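Long-range contacts in 2,3-bisphosphoglycerate-independent phosphoglycerate mutase (Pyrococcus horikoshii, PDB 2ZKT), which probably catalyses the glycolytic interconversion of 2-phosphoglycerate and 3-phosphoglycerate as a mutase that works independently of 2,3-bisphosphoglycerate: residues H64-G69 with R392-V397; Q48-K53 with G358-L363; K198-L203 with I219-L224; R77-F82 with A97-F102; V249-L254 with E270-E275. All coordinates share one frame; numbering follows the deposited sequence.

Interaction 1 (H64-G69 with R392-V397)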
# COMPACT_ATOMS: atom_id res chain seq x y z
N HIS B 64 6.68 -19.90 -15.58
CA HIS B 64 7.63 -19.02 -16.25
C HIS B 64 7.83 -19.39 -17.73
O HIS B 64 8.12 -18.55 -18.58
CB HIS B 64 8.96 -19.03 -15.50
CG HIS B 64 8.95 -18.01 -14.38
ND1 HIS B 64 8.71 -18.31 -13.08
CD2 HIS B 64 9.18 -16.62 -14.48
CE1 HIS B 64 8.81 -17.14 -12.41
NE2 HIS B 64 9.09 -16.11 -13.22
N LEU B 65 7.72 -20.71 -18.05
CA LEU B 65 7.77 -21.06 -19.47
C LEU B 65 6.62 -20.35 -20.19
O LEU B 65 6.71 -19.89 -21.32
CB LEU B 65 7.58 -22.58 -19.64
CG LEU B 65 8.85 -23.42 -19.44
CD1 LEU B 65 8.53 -24.91 -19.32
CD2 LEU B 65 9.86 -23.32 -20.58
N SER B 66 5.48 -20.32 -19.47
CA SER B 66 4.28 -19.67 -19.99
C SER B 66 4.49 -18.15 -20.14
O SER B 66 4.23 -17.57 -21.19
CB SER B 66 3.13 -19.96 -19.02
OG SER B 66 1.92 -19.38 -19.52
N ILE B 67 4.98 -17.51 -19.08
CA ILE B 67 5.25 -16.08 -19.08
C ILE B 67 6.22 -15.69 -20.20
O ILE B 67 6.09 -14.61 -20.79
CB ILE B 67 5.84 -15.63 -17.72
CG1 ILE B 67 4.80 -15.83 -16.60
CG2 ILE B 67 6.31 -14.19 -17.79
CD1 ILE B 67 3.52 -14.99 -16.74
N PHE B 68 7.20 -16.55 -20.50
CA PHE B 68 8.17 -16.24 -21.56
C PHE B 68 7.60 -16.43 -22.97
O PHE B 68 8.28 -16.13 -23.96
CB PHE B 68 9.45 -17.09 -21.40
CG PHE B 68 10.28 -16.70 -20.21
CD1 PHE B 68 10.62 -15.37 -19.98
CD2 PHE B 68 10.71 -17.67 -19.30
CE1 PHE B 68 11.38 -15.00 -18.85
CE2 PHE B 68 11.46 -17.33 -18.17
CZ PHE B 68 11.80 -15.99 -17.94
N GLY B 69 6.35 -16.92 -23.06
CA GLY B 69 5.69 -17.09 -24.35
C GLY B 69 5.51 -18.51 -24.87
O GLY B 69 5.12 -18.72 -26.02
N ARG B 392 -4.12 -15.68 -21.53
CA ARG B 392 -3.20 -16.72 -21.03
C ARG B 392 -1.84 -16.07 -20.79
O ARG B 392 -1.49 -15.05 -21.40
CB ARG B 392 -3.03 -17.88 -22.05
CG ARG B 392 -4.24 -18.79 -22.22
CD ARG B 392 -4.61 -19.53 -20.94
NE ARG B 392 -5.99 -20.03 -20.99
CZ ARG B 392 -6.36 -21.18 -21.55
NH1 ARG B 392 -5.45 -21.98 -22.10
NH2 ARG B 392 -7.65 -21.52 -21.58
N GLY B 393 -1.06 -16.70 -19.90
CA GLY B 393 0.26 -16.18 -19.59
C GLY B 393 1.15 -16.11 -20.82
O GLY B 393 1.96 -15.19 -20.93
N HIS B 394 1.00 -17.07 -21.74
CA HIS B 394 1.84 -17.07 -22.95
C HIS B 394 1.36 -16.08 -24.03
O HIS B 394 1.87 -16.03 -25.14
CB HIS B 394 2.01 -18.51 -23.52
CG HIS B 394 0.68 -19.23 -23.72
ND1 HIS B 394 -0.22 -18.87 -24.67
CD2 HIS B 394 0.18 -20.34 -23.03
CE1 HIS B 394 -1.25 -19.74 -24.54
NE2 HIS B 394 -1.03 -20.63 -23.57
N ASP B 395 0.32 -15.29 -23.69
CA ASP B 395 -0.12 -14.20 -24.57
C ASP B 395 0.65 -12.90 -24.32
O ASP B 395 0.65 -11.97 -25.12
CB ASP B 395 -1.62 -13.97 -24.34
CG ASP B 395 -2.41 -15.13 -24.94
OD1 ASP B 395 -2.10 -15.50 -26.08
OD2 ASP B 395 -3.30 -15.65 -24.27
N ILE B 396 1.27 -12.84 -23.11
CA ILE B 396 1.85 -11.57 -22.64
C ILE B 396 3.04 -11.11 -23.50
O ILE B 396 3.15 -9.95 -23.89
CB ILE B 396 2.31 -11.78 -21.19
CG1 ILE B 396 1.11 -12.00 -20.27
CG2 ILE B 396 3.05 -10.53 -20.69
CD1 ILE B 396 1.53 -12.22 -18.81
N VAL B 397 3.98 -11.99 -23.81
CA VAL B 397 5.13 -11.60 -24.61
C VAL B 397 4.70 -11.16 -26.01
O VAL B 397 5.13 -10.10 -26.50
CB VAL B 397 6.19 -12.74 -24.66
CG1 VAL B 397 7.24 -12.46 -25.75
CG2 VAL B 397 6.88 -12.87 -23.29
O HOH W 1 4.14 -14.58 -22.45
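A buried water is gripped by both segments. It accepts a hydrogen bond from V397 N (2.9 Å) and sits at donor distance from two carbonyl oxygens, I67 O at 2.6 Å and G393 O at 2.7 Å. In this way the last turn of helix 60-67 is linked to helix 396-403 without a direct hydrogen bond. H394 CA lies 3.0 Å from S66 O in a CA-H...O contact. The backbones can come this close because G393 has no side chain; a CB there would run into S66 OG. That hydroxyl, anti to its own backbone N (chi1 -178°), is directed to the carbonyl of P51, its hydrogen-bond partner. Beside the water, V397 brings one methyl, CG2, to 3.6 Å from F68 O, while I67 and I396 run side by side with their CD1 methyls 4.0 Å apart. I67 continues onto L9 and I11 of the central sheet. G69, at positive phi, closes helix 60-67 with a Schellman motif and lies against H394 CB. The chemistry implies that the water serves as a bridge between the N-H of V397 and the carbonyls of I67 and G393, joining two backbones that share no direct hydrogen bond.

Interaction 2 (Q48-K53 with G358-L363)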
# COMPACT_ATOMS: atom_id res chain seq x y z
N GLN B 48 -6.28 -9.93 -16.66
CA GLN B 48 -6.07 -11.07 -15.77
C GLN B 48 -5.45 -12.15 -16.64
O GLN B 48 -5.88 -12.36 -17.78
CB GLN B 48 -7.39 -11.63 -15.23
CG GLN B 48 -8.33 -10.64 -14.62
CD GLN B 48 -9.56 -11.33 -14.02
OE1 GLN B 48 -9.50 -11.85 -12.90
NE2 GLN B 48 -10.67 -11.36 -14.77
N GLN B 49 -4.44 -12.84 -16.11
CA GLN B 49 -3.83 -13.90 -16.91
C GLN B 49 -3.80 -15.21 -16.16
O GLN B 49 -3.55 -15.23 -14.94
CB GLN B 49 -2.41 -13.52 -17.34
CG GLN B 49 -1.41 -13.37 -16.20
CD GLN B 49 -0.62 -14.65 -15.91
OE1 GLN B 49 -0.92 -15.73 -16.44
NE2 GLN B 49 0.38 -14.53 -15.05
N ASP B 50 -4.10 -16.28 -16.89
CA ASP B 50 -4.05 -17.62 -16.33
C ASP B 50 -2.71 -18.17 -16.82
O ASP B 50 -2.50 -18.30 -18.03
CB ASP B 50 -5.20 -18.48 -16.87
CG ASP B 50 -6.55 -18.07 -16.32
OD1 ASP B 50 -6.71 -18.03 -15.07
OD2 ASP B 50 -7.47 -17.78 -17.13
N PRO B 51 -1.78 -18.44 -15.90
CA PRO B 51 -0.47 -18.98 -16.32
C PRO B 51 -0.71 -20.20 -17.23
O PRO B 51 -0.14 -20.31 -18.31
CB PRO B 51 0.19 -19.38 -15.00
CG PRO B 51 -0.39 -18.38 -14.01
CD PRO B 51 -1.85 -18.27 -14.42
N ILE B 52 -1.57 -21.11 -16.78
CA ILE B 52 -1.85 -22.32 -17.57
C ILE B 52 -3.26 -22.32 -18.14
O ILE B 52 -3.46 -22.40 -19.35
CB ILE B 52 -1.61 -23.58 -16.70
CG1 ILE B 52 -0.14 -23.61 -16.25
CG2 ILE B 52 -1.94 -24.85 -17.49
CD1 ILE B 52 0.22 -24.78 -15.37
N LYS B 53 -4.25 -22.22 -17.25
CA LYS B 53 -5.66 -22.20 -17.66
C LYS B 53 -6.50 -21.96 -16.40
O LYS B 53 -6.02 -22.13 -15.28
CB LYS B 53 -6.05 -23.52 -18.32
CG LYS B 53 -5.82 -24.78 -17.48
CD LYS B 53 -6.32 -26.05 -18.20
CE LYS B 53 -6.08 -27.30 -17.35
NZ LYS B 53 -6.69 -28.54 -17.91
N GLY B 358 -4.94 -21.59 -8.47
CA GLY B 358 -5.23 -21.46 -9.89
C GLY B 358 -5.86 -20.10 -10.21
O GLY B 358 -6.14 -19.82 -11.38
N ASP B 359 -6.07 -19.28 -9.19
CA ASP B 359 -6.64 -17.94 -9.38
C ASP B 359 -5.81 -17.16 -10.41
O ASP B 359 -4.58 -17.14 -10.34
CB ASP B 359 -6.66 -17.16 -8.06
CG ASP B 359 -7.46 -17.86 -6.97
OD1 ASP B 359 -8.71 -17.93 -7.10
OD2 ASP B 359 -6.84 -18.34 -6.00
N PRO B 360 -6.47 -16.51 -11.39
CA PRO B 360 -5.76 -15.74 -12.43
C PRO B 360 -4.94 -14.64 -11.74
O PRO B 360 -5.18 -14.33 -10.58
CB PRO B 360 -6.91 -15.19 -13.30
CG PRO B 360 -8.08 -15.09 -12.31
CD PRO B 360 -7.94 -16.38 -11.53
N VAL B 361 -3.99 -14.06 -12.46
CA VAL B 361 -3.13 -13.05 -11.86
C VAL B 361 -3.28 -11.67 -12.48
O VAL B 361 -3.35 -11.53 -13.70
CB VAL B 361 -1.64 -13.49 -11.97
CG1 VAL B 361 -0.73 -12.52 -11.21
CG2 VAL B 361 -1.47 -14.90 -11.44
N PRO B 362 -3.31 -10.62 -11.64
CA PRO B 362 -3.46 -9.27 -12.19
C PRO B 362 -2.27 -8.96 -13.09
O PRO B 362 -1.13 -9.34 -12.80
CB PRO B 362 -3.53 -8.39 -10.93
CG PRO B 362 -2.78 -9.19 -9.91
CD PRO B 362 -3.23 -10.60 -10.17
N LEU B 363 -2.57 -8.26 -14.19
CA LEU B 363 -1.56 -7.90 -15.18
C LEU B 363 -1.75 -6.45 -15.63
O LEU B 363 -2.87 -5.99 -15.82
CB LEU B 363 -1.71 -8.81 -16.42
CG LEU B 363 -1.02 -8.39 -17.73
CD1 LEU B 363 0.50 -8.28 -17.50
CD2 LEU B 363 -1.31 -9.42 -18.83
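Q49 and V361 form an antiparallel hydrogen-bonded pair, with Q49 N donating to V361 O (3.0 Å, 157° at the hydrogen) and V361 N donating to Q49 O (2.8 Å, 163°). The next pair, Q48 with P362, is non-hydrogen-bonded, which suits proline because no N-H is needed toward strand 45-50 at that position. On the sheet face of Q49 and V361, the glutamine chain starts between its backbone N and carbonyl carbon (chi1 65°) and bends at chi2, which lays its amide alongside the valine, NE2 lying 3.8 Å from V361 CB. The opposite face carries Q48, whose extended chain brings OE1 to 3.6 Å from P360 CG. D50 approaches the same ring at CB, its OD1 resting 3.4 Å from P360 CB, while its OD2 makes a salt bridge with R390. The ring of P360 is thus met by two polar chains through its CH groups. Such pairing, with strand 361-366 running antiparallel to 45-50, belongs to the large mixed sheet at the centre of the alkaline-phosphatase-like metalloenzyme fold.

Interaction 3 (K198-L203 with I219-L224)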
# COMPACT_ATOMS: atom_id res chain seq x y z
N LYS B 198 24.83 -46.19 -2.51
CA LYS B 198 26.24 -45.77 -2.49
C LYS B 198 26.42 -44.43 -1.76
O LYS B 198 27.31 -44.25 -0.94
CB LYS B 198 26.73 -45.66 -3.93
CG LYS B 198 27.54 -46.88 -4.36
CD LYS B 198 27.96 -46.81 -5.84
CE LYS B 198 27.99 -48.20 -6.50
NZ LYS B 198 29.10 -48.26 -7.45
N ALA B 199 25.55 -43.47 -2.12
CA ALA B 199 25.60 -42.15 -1.48
C ALA B 199 25.53 -42.27 0.05
O ALA B 199 26.23 -41.59 0.79
CB ALA B 199 24.41 -41.32 -2.00
N GLN B 200 24.61 -43.15 0.50
CA GLN B 200 24.41 -43.32 1.94
C GLN B 200 25.72 -43.66 2.67
O GLN B 200 26.00 -43.19 3.77
CB GLN B 200 23.39 -44.44 2.16
CG GLN B 200 22.82 -44.45 3.58
CD GLN B 200 21.79 -45.55 3.70
OE1 GLN B 200 20.61 -45.33 3.90
NE2 GLN B 200 22.30 -46.80 3.57
N GLU B 201 26.52 -44.55 2.04
CA GLU B 201 27.80 -44.96 2.60
C GLU B 201 28.73 -43.76 2.79
O GLU B 201 29.34 -43.56 3.84
CB GLU B 201 28.44 -45.97 1.65
CG GLU B 201 27.71 -47.32 1.64
CD GLU B 201 28.45 -48.29 0.75
OE1 GLU B 201 29.63 -48.09 0.52
OE2 GLU B 201 27.82 -49.24 0.28
N VAL B 202 28.86 -42.99 1.69
CA VAL B 202 29.66 -41.76 1.76
C VAL B 202 29.16 -40.81 2.86
O VAL B 202 29.92 -40.29 3.67
CB VAL B 202 29.59 -41.07 0.40
CG1 VAL B 202 30.55 -39.87 0.37
CG2 VAL B 202 29.99 -42.05 -0.69
N LEU B 203 27.83 -40.56 2.84
CA LEU B 203 27.05 -39.71 3.74
C LEU B 203 27.18 -40.15 5.21
O LEU B 203 27.51 -39.36 6.10
CB LEU B 203 25.58 -39.76 3.30
CG LEU B 203 25.30 -38.79 2.14
CD1 LEU B 203 23.85 -38.85 1.67
CD2 LEU B 203 25.57 -37.33 2.52
N ILE B 219 20.95 -36.89 11.44
CA ILE B 219 21.97 -36.91 10.38
C ILE B 219 21.45 -36.90 8.94
O ILE B 219 20.43 -37.54 8.62
CB ILE B 219 22.90 -38.14 10.54
CG1 ILE B 219 22.09 -39.44 10.42
CG2 ILE B 219 23.65 -38.05 11.88
CD1 ILE B 219 22.94 -40.71 10.49
N ALA B 220 22.16 -36.17 8.08
CA ALA B 220 21.83 -36.08 6.65
C ALA B 220 22.49 -37.30 6.00
O ALA B 220 23.56 -37.18 5.40
CB ALA B 220 22.40 -34.79 6.05
N ASN B 221 21.87 -38.48 6.14
CA ASN B 221 22.45 -39.70 5.59
C ASN B 221 21.66 -40.29 4.42
O ASN B 221 22.06 -41.32 3.85
CB ASN B 221 22.60 -40.76 6.69
CG ASN B 221 21.27 -41.37 7.11
OD1 ASN B 221 20.27 -40.65 7.31
ND2 ASN B 221 21.24 -42.70 7.27
N TYR B 222 20.55 -39.66 4.06
CA TYR B 222 19.77 -40.17 2.94
C TYR B 222 19.52 -39.11 1.88
O TYR B 222 19.54 -37.90 2.15
CB TYR B 222 18.44 -40.77 3.42
CG TYR B 222 17.92 -41.81 2.45
CD1 TYR B 222 18.66 -42.96 2.17
CD2 TYR B 222 16.69 -41.64 1.80
CE1 TYR B 222 18.20 -43.92 1.28
CE2 TYR B 222 16.22 -42.60 0.90
CZ TYR B 222 16.97 -43.74 0.64
OH TYR B 222 16.51 -44.69 -0.25
N LEU B 223 19.26 -39.57 0.66
CA LEU B 223 19.03 -38.67 -0.47
C LEU B 223 17.63 -38.80 -1.07
O LEU B 223 17.27 -39.88 -1.56
CB LEU B 223 20.10 -38.96 -1.54
CG LEU B 223 21.48 -38.32 -1.38
CD1 LEU B 223 22.23 -38.29 -2.70
CD2 LEU B 223 21.32 -36.92 -0.79
N LEU B 224 16.83 -37.73 -1.02
CA LEU B 224 15.50 -37.77 -1.63
C LEU B 224 15.64 -37.08 -3.00
O LEU B 224 15.90 -35.88 -3.08
CB LEU B 224 14.45 -37.05 -0.77
CG LEU B 224 14.08 -37.77 0.54
CD1 LEU B 224 12.88 -37.06 1.18
CD2 LEU B 224 13.75 -39.24 0.28
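A classic beta bulge, in which N221 and Y222 both face A103, opens strand 222-229, and the last turns of helix 186-203 rest on it through A199, Q200 and L203. The axes of 198-203 and 222-224 approach to 7.9 Å, with 134° between their N-to-C directions. L203, pointing to the strand, does most of the filling. Its CG stands anti to the carbonyl carbon (chi1 -82°), and the two methyls part company: CD1 meets L223 CG at 3.9 Å, whereas CD2 reaches A220 O at 3.5 Å. One turn earlier, A199 offers only a methyl, small enough for the helix to settle close, and L223 CD1 meets that CB at 3.8 Å. Q200 lies at the margin with its chain extended. Its CG passes N221 O at 3.2 Å, and its amide oxygen OE1 then comes within 3.5 Å of Y222 CD1, the amide and ring planes being 47° apart. N221 keeps its polar end for L105, its OD1 accepting from the backbone N there. The carbonyls of L203 and A220 are both bound by N209 ND2, which ties the helix end to the inverse gamma turn centred on A220. Leucine and alanine facing the sheet, with glutamine and tyrosine at the border, are the pattern of an amphipathic helix packed on a four-stranded antiparallel sheet, here at the edge strand 222-229.

Interaction 4 (R77-F82 with A97-F102)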
# COMPACT_ATOMS: atom_id res chain seq x y z
N ARG B 77 9.29 -30.47 -19.71
CA ARG B 77 9.83 -31.82 -19.64
C ARG B 77 10.46 -32.06 -18.27
O ARG B 77 11.48 -32.75 -18.15
CB ARG B 77 10.85 -32.04 -20.77
CG ARG B 77 10.25 -32.16 -22.19
CD ARG B 77 9.48 -33.47 -22.34
NE ARG B 77 9.01 -33.70 -23.71
CZ ARG B 77 7.99 -33.05 -24.29
NH1 ARG B 77 7.32 -32.10 -23.63
NH2 ARG B 77 7.64 -33.35 -25.54
N GLY B 78 9.84 -31.49 -17.22
CA GLY B 78 10.35 -31.68 -15.87
C GLY B 78 11.04 -30.46 -15.29
O GLY B 78 11.32 -29.49 -16.00
N ARG B 79 11.36 -30.53 -13.99
CA ARG B 79 12.01 -29.43 -13.26
C ARG B 79 13.54 -29.49 -13.15
O ARG B 79 14.23 -28.48 -13.36
CB ARG B 79 11.43 -29.34 -11.85
CG ARG B 79 12.16 -28.35 -10.95
CD ARG B 79 11.47 -28.17 -9.59
NE ARG B 79 12.16 -27.16 -8.78
CZ ARG B 79 11.72 -26.70 -7.60
NH1 ARG B 79 10.59 -27.16 -7.08
NH2 ARG B 79 12.44 -25.79 -6.94
N GLY B 80 14.06 -30.67 -12.80
CA GLY B 80 15.50 -30.87 -12.62
C GLY B 80 16.46 -30.06 -13.49
O GLY B 80 17.34 -29.35 -12.96
N PHE B 81 16.31 -30.16 -14.81
CA PHE B 81 17.19 -29.45 -15.73
C PHE B 81 17.28 -27.94 -15.48
O PHE B 81 18.36 -27.35 -15.60
CB PHE B 81 16.74 -29.69 -17.18
CG PHE B 81 17.81 -29.41 -18.21
CD1 PHE B 81 18.05 -28.12 -18.66
CD2 PHE B 81 18.57 -30.47 -18.74
CE1 PHE B 81 19.04 -27.86 -19.62
CE2 PHE B 81 19.56 -30.23 -19.71
CZ PHE B 81 19.80 -28.92 -20.15
N PHE B 82 16.15 -27.32 -15.14
CA PHE B 82 16.12 -25.88 -14.86
C PHE B 82 16.92 -25.58 -13.58
O PHE B 82 17.67 -24.59 -13.52
CB PHE B 82 14.67 -25.38 -14.68
CG PHE B 82 13.79 -25.55 -15.90
CD1 PHE B 82 14.14 -24.96 -17.11
CD2 PHE B 82 12.60 -26.28 -15.82
CE1 PHE B 82 13.31 -25.09 -18.23
CE2 PHE B 82 11.77 -26.41 -16.93
CZ PHE B 82 12.13 -25.81 -18.14
N ALA B 97 18.45 -34.16 -15.10
CA ALA B 97 18.74 -33.54 -13.81
C ALA B 97 17.61 -33.72 -12.79
O ALA B 97 16.45 -33.91 -13.16
CB ALA B 97 19.02 -32.07 -14.00
N PHE B 98 17.97 -33.67 -11.51
CA PHE B 98 17.00 -33.86 -10.43
C PHE B 98 17.23 -32.87 -9.29
O PHE B 98 18.35 -32.36 -9.10
CB PHE B 98 17.14 -35.26 -9.82
CG PHE B 98 17.11 -36.38 -10.82
CD1 PHE B 98 18.25 -36.70 -11.57
CD2 PHE B 98 15.95 -37.15 -10.98
CE1 PHE B 98 18.23 -37.78 -12.46
CE2 PHE B 98 15.93 -38.23 -11.87
CZ PHE B 98 17.08 -38.55 -12.61
N ARG B 99 16.17 -32.60 -8.53
CA ARG B 99 16.28 -31.73 -7.35
C ARG B 99 16.49 -32.76 -6.22
O ARG B 99 15.81 -33.80 -6.16
CB ARG B 99 14.99 -30.91 -7.14
CG ARG B 99 13.73 -31.74 -6.99
CD ARG B 99 12.48 -30.86 -7.16
NE ARG B 99 12.34 -29.85 -6.11
CZ ARG B 99 11.98 -30.13 -4.85
NH1 ARG B 99 11.72 -31.38 -4.49
NH2 ARG B 99 11.89 -29.15 -3.96
N VAL B 100 17.45 -32.48 -5.34
CA VAL B 100 17.75 -33.41 -4.25
C VAL B 100 17.65 -32.80 -2.84
O VAL B 100 18.14 -31.68 -2.59
CB VAL B 100 19.20 -33.97 -4.39
CG1 VAL B 100 19.42 -35.07 -3.36
CG2 VAL B 100 19.43 -34.49 -5.83
N ASN B 101 17.04 -33.55 -1.92
CA ASN B 101 16.91 -33.12 -0.53
C ASN B 101 17.68 -34.10 0.35
O ASN B 101 17.50 -35.32 0.22
CB ASN B 101 15.44 -33.11 -0.08
CG ASN B 101 14.58 -32.11 -0.85
OD1 ASN B 101 14.24 -32.33 -2.01
ND2 ASN B 101 14.23 -31.01 -0.19
N PHE B 102 18.55 -33.57 1.22
CA PHE B 102 19.28 -34.45 2.14
C PHE B 102 18.23 -34.82 3.20
O PHE B 102 17.49 -33.95 3.68
CB PHE B 102 20.44 -33.70 2.82
CG PHE B 102 21.62 -33.47 1.92
CD1 PHE B 102 22.37 -34.54 1.44
CD2 PHE B 102 21.96 -32.18 1.53
CE1 PHE B 102 23.45 -34.34 0.58
CE2 PHE B 102 23.05 -31.96 0.67
CZ PHE B 102 23.79 -33.05 0.19
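R79 and R99 cross with their guanidinium planes 46° apart, and their side-chain shapes explain how they meet. R79 reaches out fully extended from CG to NE, its CG anti to the backbone N. R99 instead starts between its backbone N and carbonyl carbon (chi1 57°) and folds over at chi3, which swings its NE above one face of the R79 group, 3.3 Å from that plane and displaced toward the rim. The closest atoms, R79 NH1 and R99 NE at 3.4 Å, are both donors, so no hydrogen bond joins them; nearer the backbones, the CD methylenes touch at 3.8 Å. R79 NE forms a salt bridge with E83 in the next turn, which would be expected to moderate the local positive charge. Where the backbones are nearest, G80 fits because it carries no side chain: its CA lies 3.2 Å from A97 O in a nearly straight CA-H...O contact, 171° at the hydrogen. A97 answers with a single methyl, CB resting 3.4 Å from F81 N, small enough to let G80 and F81 come close in. G80 also bonds by its backbone to G227, so this part of the chain meets two neighbouring strands. The arrangement is that of a helix, 80-86, set against strands 96-103 and 222-229 of the four-stranded antiparallel sheet.

Interaction 5 (V249-L254 with E270-E275)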
# COMPACT_ATOMS: atom_id res chain seq x y z
N VAL B 249 17.25 -10.05 -14.66
CA VAL B 249 17.77 -9.81 -13.32
C VAL B 249 17.05 -10.83 -12.44
O VAL B 249 15.86 -10.67 -12.14
CB VAL B 249 17.44 -8.38 -12.83
CG1 VAL B 249 17.88 -8.21 -11.38
CG2 VAL B 249 18.11 -7.37 -13.73
N ILE B 250 17.75 -11.89 -12.05
CA ILE B 250 17.11 -12.95 -11.27
C ILE B 250 18.01 -13.49 -10.16
O ILE B 250 19.23 -13.54 -10.31
CB ILE B 250 16.74 -14.11 -12.20
CG1 ILE B 250 16.09 -13.55 -13.47
CG2 ILE B 250 15.84 -15.11 -11.47
CD1 ILE B 250 15.87 -14.57 -14.56
N ALA B 251 17.40 -13.91 -9.05
CA ALA B 251 18.16 -14.47 -7.93
C ALA B 251 17.85 -15.95 -7.72
O ALA B 251 18.76 -16.79 -7.68
CB ALA B 251 17.87 -13.67 -6.64
N VAL B 252 16.56 -16.30 -7.61
CA VAL B 252 16.17 -17.69 -7.40
C VAL B 252 16.69 -18.61 -8.50
O VAL B 252 16.54 -18.33 -9.70
CB VAL B 252 14.64 -17.84 -7.31
CG1 VAL B 252 14.27 -19.22 -6.78
CG2 VAL B 252 14.08 -16.75 -6.42
N ALA B 253 17.30 -19.72 -8.08
CA ALA B 253 17.89 -20.70 -8.99
C ALA B 253 16.95 -21.23 -10.09
O ALA B 253 17.26 -21.16 -11.28
CB ALA B 253 18.44 -21.88 -8.17
N LEU B 254 15.80 -21.76 -9.67
CA LEU B 254 14.84 -22.32 -10.62
C LEU B 254 14.41 -21.38 -11.75
O LEU B 254 14.25 -21.80 -12.90
CB LEU B 254 13.60 -22.83 -9.87
CG LEU B 254 12.56 -23.57 -10.73
CD1 LEU B 254 13.23 -24.69 -11.51
CD2 LEU B 254 11.46 -24.11 -9.83
N GLU B 270 24.73 -7.64 -6.93
CA GLU B 270 25.15 -7.73 -5.54
C GLU B 270 23.98 -7.41 -4.60
O GLU B 270 23.38 -6.34 -4.69
CB GLU B 270 26.30 -6.74 -5.27
CG GLU B 270 27.58 -7.02 -6.05
CD GLU B 270 28.28 -8.30 -5.61
OE1 GLU B 270 28.60 -8.41 -4.40
OE2 GLU B 270 28.51 -9.18 -6.47
N GLY B 271 23.66 -8.35 -3.71
CA GLY B 271 22.57 -8.12 -2.76
C GLY B 271 21.28 -8.89 -3.04
O GLY B 271 20.47 -9.10 -2.12
N ALA B 272 21.08 -9.32 -4.29
CA ALA B 272 19.88 -10.06 -4.67
C ALA B 272 19.98 -11.52 -4.20
O ALA B 272 20.78 -12.30 -4.72
CB ALA B 272 19.69 -9.99 -6.19
N THR B 273 19.14 -11.88 -3.23
CA THR B 273 19.16 -13.24 -2.66
C THR B 273 17.87 -14.04 -2.91
O THR B 273 17.78 -15.24 -2.65
CB THR B 273 19.42 -13.18 -1.15
OG1 THR B 273 18.35 -12.46 -0.51
CG2 THR B 273 20.75 -12.47 -0.86
N GLY B 274 16.82 -13.33 -3.36
CA GLY B 274 15.53 -14.01 -3.56
C GLY B 274 14.83 -14.28 -2.22
O GLY B 274 13.94 -15.11 -2.09
N GLU B 275 15.32 -13.56 -1.18
CA GLU B 275 14.73 -13.70 0.15
C GLU B 275 14.39 -12.32 0.73
O GLU B 275 14.78 -11.29 0.20
CB GLU B 275 15.73 -14.42 1.06
CG GLU B 275 16.06 -15.83 0.57
CD GLU B 275 16.89 -16.57 1.62
OE1 GLU B 275 17.97 -16.11 1.95
OE2 GLU B 275 16.47 -17.64 2.04
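The flat groups here are backbone peptides, and the methyl of A251 stands over a face of two of them. It lies over the T273-G274 peptide, nearly above the nitrogen, with A251 CB 3.5 Å from G274 N. The A272-T273 peptide also turns a face to this methyl, A272 O lying 3.7 Å from A251 CB. On the same side of the T273-G274 plane, beyond its CA end, V252 brings up one branch, CG2, 4.2 Å from G274 CA. The CB atoms of A251 and A272 meet at 4.1 Å. Small residues suit the place: the alanine methyls let the two loops pack closely, and G274 takes a positive phi of 75° as the chain turns past V252. The loop carrying A251 follows strand 246-249 and leads into helix 253-261, with V252 at its N-cap position; with the parallel strand 265-267 beside 246-249, this makes a beta-alpha-beta crossover at one edge of the large sheet. The partner segment leaves strand 265-267 toward helix 280-291. T273 turns away from A251, and its OG1 is hydrogen-bonded to the hydroxyl of T278, while I250 O accepts from T268 OG1, just after strand 265-267. The side chain of V252 comes to about 8 Å from a bound zinc ion, and it also packs against K302.

In the fold
From the N terminus, the first segment to take part lies on strand 45-50; its partner 358-363 comes some 300 residues later, closing interaction 2. Helix 60-67 follows and meets residues 392-397, closing interaction 1, so interactions 1 and 2 cross, touching through S66 with P51 and G393 with D50. Inside both long loops come three short closures in series: interaction 4, which sets helix 80-86 against strand 96-103; interaction 3, which packs helix 186-203 on strand 222-229; and interaction 5, beside the crossover at the far edge of the large sheet. Interactions 3 and 4 share the four-stranded sheet, their strands being neighbours. L254 meets R79 and F82, and L65 meets F82, linking the two sheet regions.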